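Local coordinates for protein aminoglycoside phosphotransferase (PDB 6EF6) that is a microcompartment-associated kinase of the aminoglycoside phosphotransferase family that phosphorylates (S)-1-amino-2-propanol, at residues H79-E82 with S83-W87; F129-V132 with G133-P137; Y38-S41 with D42-L46; Y263-G266 with T267-F271. All coordinates share one frame; numbering follows the deposited sequence.

Contact 1: residues H79-E82 with S83-W87; sequences HEIE and SELDW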
loop_
_atom_site.group_PDB
_atom_site.type_symbol
_atom_site.label_atom_id
_atom_site.label_comp_id
_atom_site.label_asym_id
_atom_site.label_seq_id
_atom_site.Cartn_x
_atom_site.Cartn_y
_atom_site.Cartn_z
ATOM N N HIS A 79 8.770 14.589 -9.110
ATOM C CA HIS A 79 9.649 14.699 -7.950
ATOM C C HIS A 79 9.192 13.802 -6.813
ATOM O O HIS A 79 10.021 13.294 -6.051
ATOM C CB HIS A 79 9.758 16.163 -7.508
ATOM C CG HIS A 79 8.589 16.650 -6.703
ATOM N ND1 HIS A 79 7.474 17.226 -7.279
ATOM C CD2 HIS A 79 8.367 16.656 -5.367
ATOM C CE1 HIS A 79 6.616 17.558 -6.332
ATOM N NE2 HIS A 79 7.133 17.222 -5.163
ATOM N N GLU A 80 7.876 13.581 -6.689
ATOM C CA GLU A 80 7.355 12.663 -5.680
ATOM C C GLU A 80 7.782 11.238 -5.976
ATOM O O GLU A 80 8.177 10.506 -5.075
ATOM C CB GLU A 80 5.835 12.720 -5.670
ATOM C CG GLU A 80 5.191 14.010 -5.243
ATOM C CD GLU A 80 3.677 13.931 -5.448
ATOM O OE1 GLU A 80 3.210 14.358 -6.520
ATOM O OE2 GLU A 80 2.962 13.380 -4.568
ATOM N N ILE A 81 7.718 10.831 -7.246
ATOM C CA ILE A 81 8.176 9.498 -7.626
ATOM C C ILE A 81 9.667 9.364 -7.355
ATOM O O ILE A 81 10.122 8.362 -6.796
ATOM C CB ILE A 81 7.810 9.193 -9.095
ATOM C CG1 ILE A 81 6.283 9.303 -9.338
ATOM C CG2 ILE A 81 8.320 7.804 -9.476
ATOM C CD1 ILE A 81 5.826 9.183 -10.820
ATOM N N GLU A 82 10.438 10.402 -7.687
ATOM C CA GLU A 82 11.867 10.387 -7.382
ATOM C C GLU A 82 12.128 10.185 -5.892
ATOM O O GLU A 82 13.064 9.475 -5.526
ATOM C CB GLU A 82 12.535 11.662 -7.863
ATOM C CG GLU A 82 12.575 11.759 -9.383
ATOM C CD GLU A 82 13.024 13.122 -9.862
ATOM O OE1 GLU A 82 13.169 14.037 -9.023
ATOM O OE2 GLU A 82 13.223 13.276 -11.083
ATOM N N SER A 83 11.303 10.777 -5.018
ATOM C CA SER A 83 11.445 10.573 -3.584
ATOM C C SER A 83 11.195 9.121 -3.178
ATOM O O SER A 83 11.891 8.590 -2.302
ATOM C CB SER A 83 10.546 11.550 -2.830
ATOM O OG SER A 83 11.055 12.876 -2.959
ATOM N N GLU A 84 10.185 8.457 -3.768
ATOM C CA GLU A 84 9.991 7.029 -3.526
ATOM C C GLU A 84 11.265 6.292 -3.885
ATOM O O GLU A 84 11.734 5.437 -3.132
ATOM C CB GLU A 84 8.840 6.503 -4.395
ATOM C CG GLU A 84 8.686 4.960 -4.347
ATOM C CD GLU A 84 7.997 4.356 -5.585
ATOM O OE1 GLU A 84 7.551 5.116 -6.469
ATOM O OE2 GLU A 84 7.911 3.107 -5.650
ATOM N N LEU A 85 11.801 6.575 -5.076
ATOM C CA LEU A 85 12.996 5.880 -5.556
ATOM C C LEU A 85 14.204 6.153 -4.660
ATOM O O LEU A 85 15.036 5.270 -4.480
ATOM C CB LEU A 85 13.278 6.215 -7.035
ATOM C CG LEU A 85 12.100 5.922 -8.010
ATOM C CD1 LEU A 85 12.543 6.171 -9.432
ATOM C CD2 LEU A 85 11.499 4.536 -7.855
ATOM N N ASP A 86 14.298 7.342 -4.066
ATOM C CA ASP A 86 15.372 7.604 -3.100
ATOM C C ASP A 86 15.234 6.728 -1.858
ATOM O O ASP A 86 16.234 6.237 -1.318
ATOM C CB ASP A 86 15.341 9.071 -2.688
ATOM C CG ASP A 86 15.878 10.020 -3.781
ATOM O OD1 ASP A 86 16.592 9.536 -4.696
ATOM O OD2 ASP A 86 15.547 11.218 -3.702
ATOM N N TRP A 87 13.995 6.474 -1.384
ATOM C CA TRP A 87 13.859 5.547 -0.273
ATOM C C TRP A 87 14.258 4.138 -0.694
ATOM O O TRP A 87 14.941 3.424 0.064
ATOM C CB TRP A 87 12.444 5.567 0.296
ATOM C CG TRP A 87 12.307 4.893 1.630
ATOM C CD1 TRP A 87 13.298 4.625 2.515
ATOM C CD2 TRP A 87 11.103 4.384 2.247
ATOM N NE1 TRP A 87 12.809 3.988 3.622
ATOM C CE2 TRP A 87 11.457 3.804 3.486
ATOM C CE3 TRP A 87 9.780 4.335 1.849
ATOM C CZ2 TRP A 87 10.542 3.259 4.354
ATOM C CZ3 TRP A 87 8.861 3.756 2.696
ATOM C CH2 TRP A 87 9.237 3.201 3.937
#
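Asp86 N donates to Glu82 O at 2.9 Å, and Leu85 N to Ile81 O at 3.0 Å. Ser83 N and Glu84 N reach back in the same way to His79 O and Glu80 O. These are i to i+4 bonds of one continuous alpha helix. Ser83 OG lies 3.3 Å from His79 O, at best a weak bond; its stronger partner is Gly171 N. Asp86 CG lies 3.4 Å from Glu82 O. The salt bridge of Asp86 OD1 to Arg110 probably offsets the carboxylate charge beside this carbonyl. The carboxylates of Glu82 and Asp86 keep apart, OE1 of Glu82 being 6.5 Å from OD2 of Asp86.

The segment belongs to helix 78-94, probably the counterpart of helix C in the protein kinase-like fold. Glu84 OE1 pairs with Arg69 of strand 64-70, consistent with the pair of helix C glutamate and strand lysine in kinases. With CG anti to the backbone N (chi1 172°), Glu84 sends its extended chain off the helix toward that arginine. The Glu84 chain crosses Ile81 at a slant, with OE1 4.1 Å from Ile81 CG2. Leu85 folds back over the preceding turn, its CG 3.4 Å from Ile81 O. Ile81 CG2 and Leu85 CG meet loosely at 4.5 Å, and both side chains lie on Val127 of strand 124-130.

Contact 2: residues F129-V132 with G133-P137; sequences FEMV and GGAEP. With BEZ (benzoic acid), chain B.
Phe129, at the end of strand 124-130, and Val132, which opens the following turn, form one side of the benzoic acid pocket. This part of the chain probably corresponds to the kinase hinge, with Phe129 at the gatekeeper position, and the pocket is consistent with part of the nucleotide site. Phe129 turns one ring face to the ligand: BEZ C6 is 3.6 Å from Phe129 CD2 and lies over the ring near its rim. Val132 adds its CG2 branch, 4.0 Å from BEZ C4. That branch is anti to the carbonyl carbon, while CG1, anti to the backbone N (chi1 172°), leans over Gly133 N at 3.3 Å.

Beyond Val132 the chain reverses in a type II beta turn from Val132 to Ala135. Ala135 N closes it on Val132 O at 3.1 Å, with the donor tilted 32° from the carbonyl plane. Gly134 takes the third position with phi 107°, where a side chain would jam against the preceding carbonyl oxygen. Met131, bent at chi2, brings its methyl end back across the turn. Its CE lies 4.0 Å from Ala135 CB and 3.7 Å from Glu136 N. Val132 and Ala135 both rest on Ile67 and Leu238. Phe129 and Val132 offer benzoic acid an apolar wall; its polar partner, Arg69 NH1, hydrogen-bonds to it from outside these segments.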
loop_
_atom_site.group_PDB
_atom_site.type_symbol
_atom_site.label_atom_id
_atom_site.label_comp_id
_atom_site.label_asym_id
_atom_site.label_seq_id
_atom_site.Cartn_x
_atom_site.Cartn_y
_atom_site.Cartn_z
ATOM N N PHE A 129 12.034 -1.467 -13.537
ATOM C CA PHE A 129 12.690 -2.183 -12.450
ATOM C C PHE A 129 13.279 -3.503 -12.940
ATOM O O PHE A 129 12.780 -4.099 -13.905
ATOM C CB PHE A 129 11.672 -2.512 -11.335
ATOM C CG PHE A 129 11.058 -1.294 -10.671
ATOM C CD1 PHE A 129 11.759 -0.586 -9.700
ATOM C CD2 PHE A 129 9.763 -0.883 -10.999
ATOM C CE1 PHE A 129 11.176 0.520 -9.068
ATOM C CE2 PHE A 129 9.180 0.222 -10.398
ATOM C CZ PHE A 129 9.875 0.915 -9.401
ATOM N N GLU A 130 14.295 -4.002 -12.222
ATOM C CA GLU A 130 14.818 -5.327 -12.509
ATOM C C GLU A 130 13.769 -6.372 -12.155
ATOM O O GLU A 130 12.850 -6.127 -11.360
ATOM C CB GLU A 130 16.114 -5.591 -11.739
ATOM C CG GLU A 130 17.242 -4.631 -12.111
ATOM C CD GLU A 130 18.590 -5.001 -11.519
ATOM O OE1 GLU A 130 18.662 -5.937 -10.695
ATOM O OE2 GLU A 130 19.586 -4.335 -11.876
ATOM N N MET A 131 13.920 -7.552 -12.751
ATOM C CA MET A 131 13.000 -8.648 -12.474
ATOM C C MET A 131 13.008 -8.960 -10.972
ATOM O O MET A 131 14.018 -8.799 -10.276
ATOM C CB MET A 131 13.380 -9.885 -13.301
ATOM C CG MET A 131 12.429 -11.035 -13.183
ATOM S SD MET A 131 10.741 -10.555 -13.524
ATOM C CE MET A 131 9.871 -12.096 -13.350
ATOM N N VAL A 132 11.841 -9.356 -10.469
ATOM C CA VAL A 132 11.631 -9.699 -9.066
ATOM C C VAL A 132 11.127 -11.133 -9.006
ATOM O O VAL A 132 10.168 -11.481 -9.702
ATOM C CB VAL A 132 10.601 -8.750 -8.432
ATOM C CG1 VAL A 132 10.232 -9.226 -7.014
ATOM C CG2 VAL A 132 11.123 -7.320 -8.392
ATOM N N GLY A 133 11.766 -11.963 -8.175
ATOM C CA GLY A 133 11.283 -13.325 -8.001
ATOM C C GLY A 133 9.860 -13.346 -7.469
ATOM O O GLY A 133 9.558 -12.757 -6.423
ATOM N N GLY A 134 8.982 -14.046 -8.177
ATOM C CA GLY A 134 7.585 -14.138 -7.821
ATOM C C GLY A 134 6.686 -13.333 -8.731
ATOM O O GLY A 134 5.458 -13.468 -8.646
ATOM N N ALA A 135 7.253 -12.506 -9.614
ATOM C CA ALA A 135 6.437 -11.648 -10.459
ATOM C C ALA A 135 5.979 -12.318 -11.745
ATOM O O ALA A 135 5.031 -11.835 -12.357
ATOM C CB ALA A 135 7.216 -10.378 -10.821
ATOM N N GLU A 136 6.634 -13.385 -12.189
ATOM C CA GLU A 136 6.192 -14.024 -13.416
ATOM C C GLU A 136 4.847 -14.704 -13.165
ATOM O O GLU A 136 4.649 -15.316 -12.117
ATOM C CB GLU A 136 7.212 -15.051 -13.895
ATOM C CG GLU A 136 6.849 -15.645 -15.240
ATOM C CD GLU A 136 7.904 -16.588 -15.772
ATOM O OE1 GLU A 136 9.106 -16.327 -15.554
ATOM O OE2 GLU A 136 7.521 -17.591 -16.411
ATOM N N PRO A 137 3.885 -14.566 -14.069
ATOM C CA PRO A 137 2.585 -15.206 -13.840
ATOM C C PRO A 137 2.732 -16.716 -13.711
ATOM O O PRO A 137 3.514 -17.342 -14.441
ATOM C CB PRO A 137 1.794 -14.842 -15.099
ATOM C CG PRO A 137 2.386 -13.562 -15.531
ATOM C CD PRO A 137 3.854 -13.691 -15.250
HETATM C C BEZ B . 5.659 -1.507 -8.438
HETATM O O1 BEZ B . 6.187 -0.618 -7.769
HETATM O O2 BEZ B . 4.478 -1.348 -8.861
HETATM C C1 BEZ B . 6.441 -2.745 -8.716
HETATM C C2 BEZ B . 5.797 -3.910 -9.088
HETATM C C3 BEZ B . 6.546 -5.053 -9.345
HETATM C C4 BEZ B . 7.927 -5.024 -9.214
HETATM C C5 BEZ B . 8.570 -3.847 -8.843
HETATM C C6 BEZ B . 7.821 -2.718 -8.585
#

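Contact 3: residues Y38-S41 with D42-L46; sequences YDVS and DNASL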
loop_
_atom_site.group_PDB
_atom_site.type_symbol
_atom_site.label_atom_id
_atom_site.label_comp_id
_atom_site.label_asym_id
_atom_site.label_seq_id
_atom_site.Cartn_x
_atom_site.Cartn_y
_atom_site.Cartn_z
ATOM N N TYR A 38 14.926 2.541 -23.152
ATOM C CA TYR A 38 15.691 1.545 -22.433
ATOM C C TYR A 38 16.400 0.643 -23.430
ATOM O O TYR A 38 16.049 0.579 -24.613
ATOM C CB TYR A 38 14.764 0.731 -21.521
ATOM C CG TYR A 38 14.092 1.591 -20.461
ATOM C CD1 TYR A 38 14.749 1.906 -19.258
ATOM C CD2 TYR A 38 12.805 2.076 -20.633
ATOM C CE1 TYR A 38 14.141 2.671 -18.278
ATOM C CE2 TYR A 38 12.182 2.837 -19.642
ATOM C CZ TYR A 38 12.853 3.117 -18.456
ATOM O OH TYR A 38 12.243 3.856 -17.477
ATOM N N ASP A 39 17.423 -0.050 -22.932
ATOM C CA ASP A 39 18.230 -0.903 -23.781
ATOM C C ASP A 39 17.514 -2.174 -24.187
ATOM O O ASP A 39 17.913 -2.804 -25.172
ATOM C CB ASP A 39 19.568 -1.193 -23.117
ATOM C CG ASP A 39 20.509 -0.015 -23.209
ATOM O OD1 ASP A 39 20.502 0.664 -24.264
ATOM O OD2 ASP A 39 21.235 0.253 -22.235
ATOM N N VAL A 40 16.461 -2.555 -23.475
ATOM C CA VAL A 40 15.671 -3.694 -23.904
ATOM C C VAL A 40 15.016 -3.385 -25.248
ATOM O O VAL A 40 14.581 -2.255 -25.511
ATOM C CB VAL A 40 14.638 -4.032 -22.817
ATOM C CG1 VAL A 40 13.711 -2.854 -22.598
ATOM C CG2 VAL A 40 13.882 -5.289 -23.202
ATOM N N SER A 41 14.941 -4.401 -26.105
ATOM C CA SER A 41 14.414 -4.223 -27.456
ATOM C C SER A 41 13.058 -3.520 -27.435
ATOM O O SER A 41 12.212 -3.772 -26.568
ATOM C CB SER A 41 14.288 -5.583 -28.140
ATOM O OG SER A 41 13.470 -5.496 -29.282
ATOM N N ASP A 42 12.859 -2.627 -28.408
ATOM C CA ASP A 42 11.595 -1.916 -28.549
ATOM C C ASP A 42 10.454 -2.862 -28.917
ATOM O O ASP A 42 9.283 -2.526 -28.691
ATOM C CB ASP A 42 11.710 -0.848 -29.645
ATOM C CG ASP A 42 12.759 0.219 -29.353
ATOM O OD1 ASP A 42 13.315 0.286 -28.236
ATOM O OD2 ASP A 42 13.029 1.010 -30.277
ATOM N N ASN A 43 10.766 -4.035 -29.460
ATOM C CA ASN A 43 9.764 -5.048 -29.775
ATOM C C ASN A 43 9.674 -6.146 -28.716
ATOM O O ASN A 43 9.145 -7.229 -28.999
ATOM C CB ASN A 43 10.034 -5.630 -31.160
ATOM C CG ASN A 43 9.446 -4.771 -32.261
ATOM O OD1 ASN A 43 10.174 -4.118 -33.010
ATOM N ND2 ASN A 43 8.113 -4.753 -32.351
ATOM N N ALA A 44 10.163 -5.883 -27.507
ATOM C CA ALA A 44 10.054 -6.833 -26.407
ATOM C C ALA A 44 8.586 -7.135 -26.147
ATOM O O ALA A 44 7.706 -6.305 -26.394
ATOM C CB ALA A 44 10.669 -6.256 -25.132
ATOM N N SER A 45 8.318 -8.336 -25.660
ATOM C CA SER A 45 6.953 -8.675 -25.310
ATOM C C SER A 45 6.597 -8.031 -23.976
ATOM O O SER A 45 7.455 -7.829 -23.108
ATOM C CB SER A 45 6.763 -10.189 -25.227
ATOM O OG SER A 45 7.608 -10.760 -24.256
ATOM N N LEU A 46 5.322 -7.687 -23.840
ATOM C CA LEU A 46 4.771 -7.106 -22.624
ATOM C C LEU A 46 3.602 -7.952 -22.148
ATOM O O LEU A 46 2.733 -8.316 -22.941
ATOM C CB LEU A 46 4.268 -5.691 -22.888
ATOM C CG LEU A 46 5.337 -4.672 -23.281
ATOM C CD1 LEU A 46 4.662 -3.387 -23.784
ATOM C CD2 LEU A 46 6.243 -4.379 -22.092
#
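Ala44 N bonds to Ser41 O at 3.1 Å and closes a type I beta turn from Ser41 to Ala44. The donor stands above the carbonyl plane, 67° out of it, as the tight loop imposes. The turn leads from the loop after helix 28-35 into strand 45-48, an outermost strand of the five-stranded antiparallel sheet of the kinase-like N-terminal lobe. An ST turn lies within it: Asn43 N donates to Ser41 OG at 3.1 Å. Ser41 thus takes two amides of the turn, one on its carbonyl and one on its hydroxyl oxygen. The hydroxyl is in place because OG is anti to the backbone N (chi1 164°) and swings forward beside the carbonyl carbon, over the start of the turn. Ser41 N is in turn held by Asp61 OD2 at the end of strand 55-61.

The turn lies at the surface. Asp42 CG, beside its backbone N (chi1 -61°), brings OD1 back within 3.9 Å of Ser41 C, a packing approach and not a bond. Asn43 stays close to the serine hydroxyl, its CB 3.9 Å from Ser41 OG. The apolar side chains lie at the base of the turn. Val40 and Ala44 both pack on Val59 of strand 55-61. Further on, Ser45 pairs through its backbone with Glu60, which begins the sheet pairing. The methyl of Ala44 comes in over the mouth of the turn, with CB 3.3 Å from Ser41 O and 3.9 Å from Val40 CG2.

Contact 4: residues Y263-G266 with T267-F271; sequences YDFG and TAVSF
Helix 263-268 is a short buried helix of the large lobe, packed against residues 230-232, probably the catalytic loop of the kinase-like fold. Residues 264-266 read Asp-Phe-Gly, but they are helical here, and one of the two sodium ions is bound by Asp231 and Asp252 instead. Asp264 probably corresponds to the buried aspartate of kinase helix F: OD1 takes the Ala230 amide and OD2 is hydrogen-bonded to His158 NE2.

Thr267 N bonds to Tyr263 O at 3.1 Å. Asp264 O is gripped twice, by Ala268 N at 3.1 Å and by Thr267 OG1 at 2.7 Å, both from the same face of its plane. Thr267 reaches it because OG1 sits between the backbone N and the carbonyl carbon (chi1 76°). The same torsion puts CG2 over one face of the Tyr263 ring, 4.0 Å from the centroid and 22° off the normal, a CH-pi contact. Phe265 CD1 meets Ala268 CB at 4.2 Å, obliquely to the ring. The helix tightens at its end: Ala268 N also bonds weakly to Phe265 O (3.0 Å), and Val269 N bonds to Gly266 O (3.2 Å). Ser270 OG then turns back to Thr267 O at 2.7 Å, and Ser270 N bonds to the same oxygen.

Thr267 OG1 also accepts from Leu232 N. Together Asp264 and Thr267 hold the backbone on both sides of Asp231. Tyr263 OH and Ser270 OG bond to Arg310 of the (2R)-1-methoxypropan-2-amine pocket. The buried polar groups therefore probably help position both a sodium ligand and a wall of that pocket.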
loop_
_atom_site.group_PDB
_atom_site.type_symbol
_atom_site.label_atom_id
_atom_site.label_comp_id
_atom_site.label_asym_id
_atom_site.label_seq_id
_atom_site.Cartn_x
_atom_site.Cartn_y
_atom_site.Cartn_z
ATOM N N TYR A 263 -0.537 2.266 11.046
ATOM C CA TYR A 263 -1.450 2.145 9.923
ATOM C C TYR A 263 -0.990 1.056 8.971
ATOM O O TYR A 263 -1.819 0.428 8.325
ATOM C CB TYR A 263 -1.562 3.514 9.230
ATOM C CG TYR A 263 -2.341 3.489 7.930
ATOM C CD1 TYR A 263 -3.686 3.119 7.868
ATOM C CD2 TYR A 263 -1.731 3.810 6.742
ATOM C CE1 TYR A 263 -4.371 3.063 6.683
ATOM C CE2 TYR A 263 -2.426 3.779 5.519
ATOM C CZ TYR A 263 -3.739 3.395 5.519
ATOM O OH TYR A 263 -4.419 3.356 4.327
ATOM N N ASP A 264 0.318 0.783 8.878
ATOM C CA ASP A 264 0.762 -0.322 8.032
ATOM C C ASP A 264 0.118 -1.657 8.430
ATOM O O ASP A 264 -0.135 -2.518 7.545
ATOM C CB ASP A 264 2.288 -0.443 8.063
ATOM C CG ASP A 264 3.003 0.542 7.186
ATOM O OD1 ASP A 264 2.477 0.985 6.148
ATOM O OD2 ASP A 264 4.178 0.843 7.539
ATOM N N PHE A 265 -0.215 -1.851 9.722
ATOM C CA PHE A 265 -0.937 -3.074 10.082
ATOM C C PHE A 265 -2.349 -3.106 9.484
ATOM O O PHE A 265 -2.836 -4.150 9.006
ATOM C CB PHE A 265 -1.043 -3.327 11.608
ATOM C CG PHE A 265 -1.882 -4.523 11.894
ATOM C CD1 PHE A 265 -1.434 -5.784 11.520
ATOM C CD2 PHE A 265 -3.121 -4.383 12.514
ATOM C CE1 PHE A 265 -2.229 -6.898 11.688
ATOM C CE2 PHE A 265 -3.924 -5.509 12.722
ATOM C CZ PHE A 265 -3.466 -6.770 12.337
ATOM N N GLY A 266 -3.067 -1.981 9.515
ATOM C CA GLY A 266 -4.347 -1.957 8.817
ATOM C C GLY A 266 -4.214 -2.346 7.370
ATOM O O GLY A 266 -5.045 -3.089 6.836
ATOM N N THR A 267 -3.141 -1.909 6.709
ATOM C CA THR A 267 -2.993 -2.267 5.312
ATOM C C THR A 267 -2.741 -3.777 5.134
ATOM O O THR A 267 -3.101 -4.320 4.102
ATOM C CB THR A 267 -1.927 -1.434 4.587
ATOM O OG1 THR A 267 -0.596 -1.850 4.919
ATOM C CG2 THR A 267 -2.110 0.059 4.805
ATOM N N ALA A 268 -2.106 -4.444 6.108
ATOM C CA ALA A 268 -1.859 -5.880 6.055
ATOM C C ALA A 268 -3.145 -6.673 5.878
ATOM O O ALA A 268 -3.107 -7.773 5.316
ATOM C CB ALA A 268 -1.167 -6.293 7.342
ATOM N N VAL A 269 -4.269 -6.182 6.405
ATOM C CA VAL A 269 -5.531 -6.889 6.334
ATOM C C VAL A 269 -6.508 -6.210 5.371
ATOM O O VAL A 269 -7.730 -6.423 5.438
ATOM C CB VAL A 269 -6.129 -7.114 7.721
ATOM C CG1 VAL A 269 -5.262 -8.116 8.507
ATOM C CG2 VAL A 269 -6.257 -5.846 8.505
ATOM N N SER A 270 -5.966 -5.545 4.358
ATOM C CA SER A 270 -6.782 -4.865 3.349
ATOM C C SER A 270 -7.784 -5.826 2.754
ATOM O O SER A 270 -7.414 -6.902 2.237
ATOM C CB SER A 270 -5.922 -4.345 2.204
ATOM O OG SER A 270 -5.055 -3.303 2.612
ATOM N N PHE A 271 -9.055 -5.407 2.762
ATOM C CA PHE A 271 -10.194 -6.123 2.151
ATOM C C PHE A 271 -10.670 -7.362 2.923
ATOM O O PHE A 271 -11.726 -7.922 2.583
ATOM C CB PHE A 271 -9.962 -6.498 0.683
ATOM C CG PHE A 271 -9.755 -5.310 -0.195
ATOM C CD1 PHE A 271 -10.774 -4.411 -0.449
ATOM C CD2 PHE A 271 -8.489 -5.041 -0.728
ATOM C CE1 PHE A 271 -10.594 -3.292 -1.262
ATOM C CE2 PHE A 271 -8.310 -3.915 -1.536
ATOM C CZ PHE A 271 -9.327 -3.059 -1.777
#

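In the fold
All touching residues of contact 4 are buried in the large lobe, contacts 1 and 2 are partly buried, and contact 3 lies at the surface. Contacts 1 and 2 touch directly, Leu85 CD2 being 4.2 Å from Phe129 CE1, so helix 78-94 packs on the strand that leads into the benzoic acid pocket. Arg69 serves both, as partner of Glu84 and of the ligand. Contacts 2 and 3 reach the same five-stranded sheet, with centres 16 Å apart. Contacts 3 and 4 are the most distant pair, their centres 36 Å apart. Both helical contacts rest on backbone bonds, but contact 4 adds firm hydroxyl bonds from Thr267 and Ser270. The two beta turns differ: glycines shape contact 2, a serine hydroxyl contact 3.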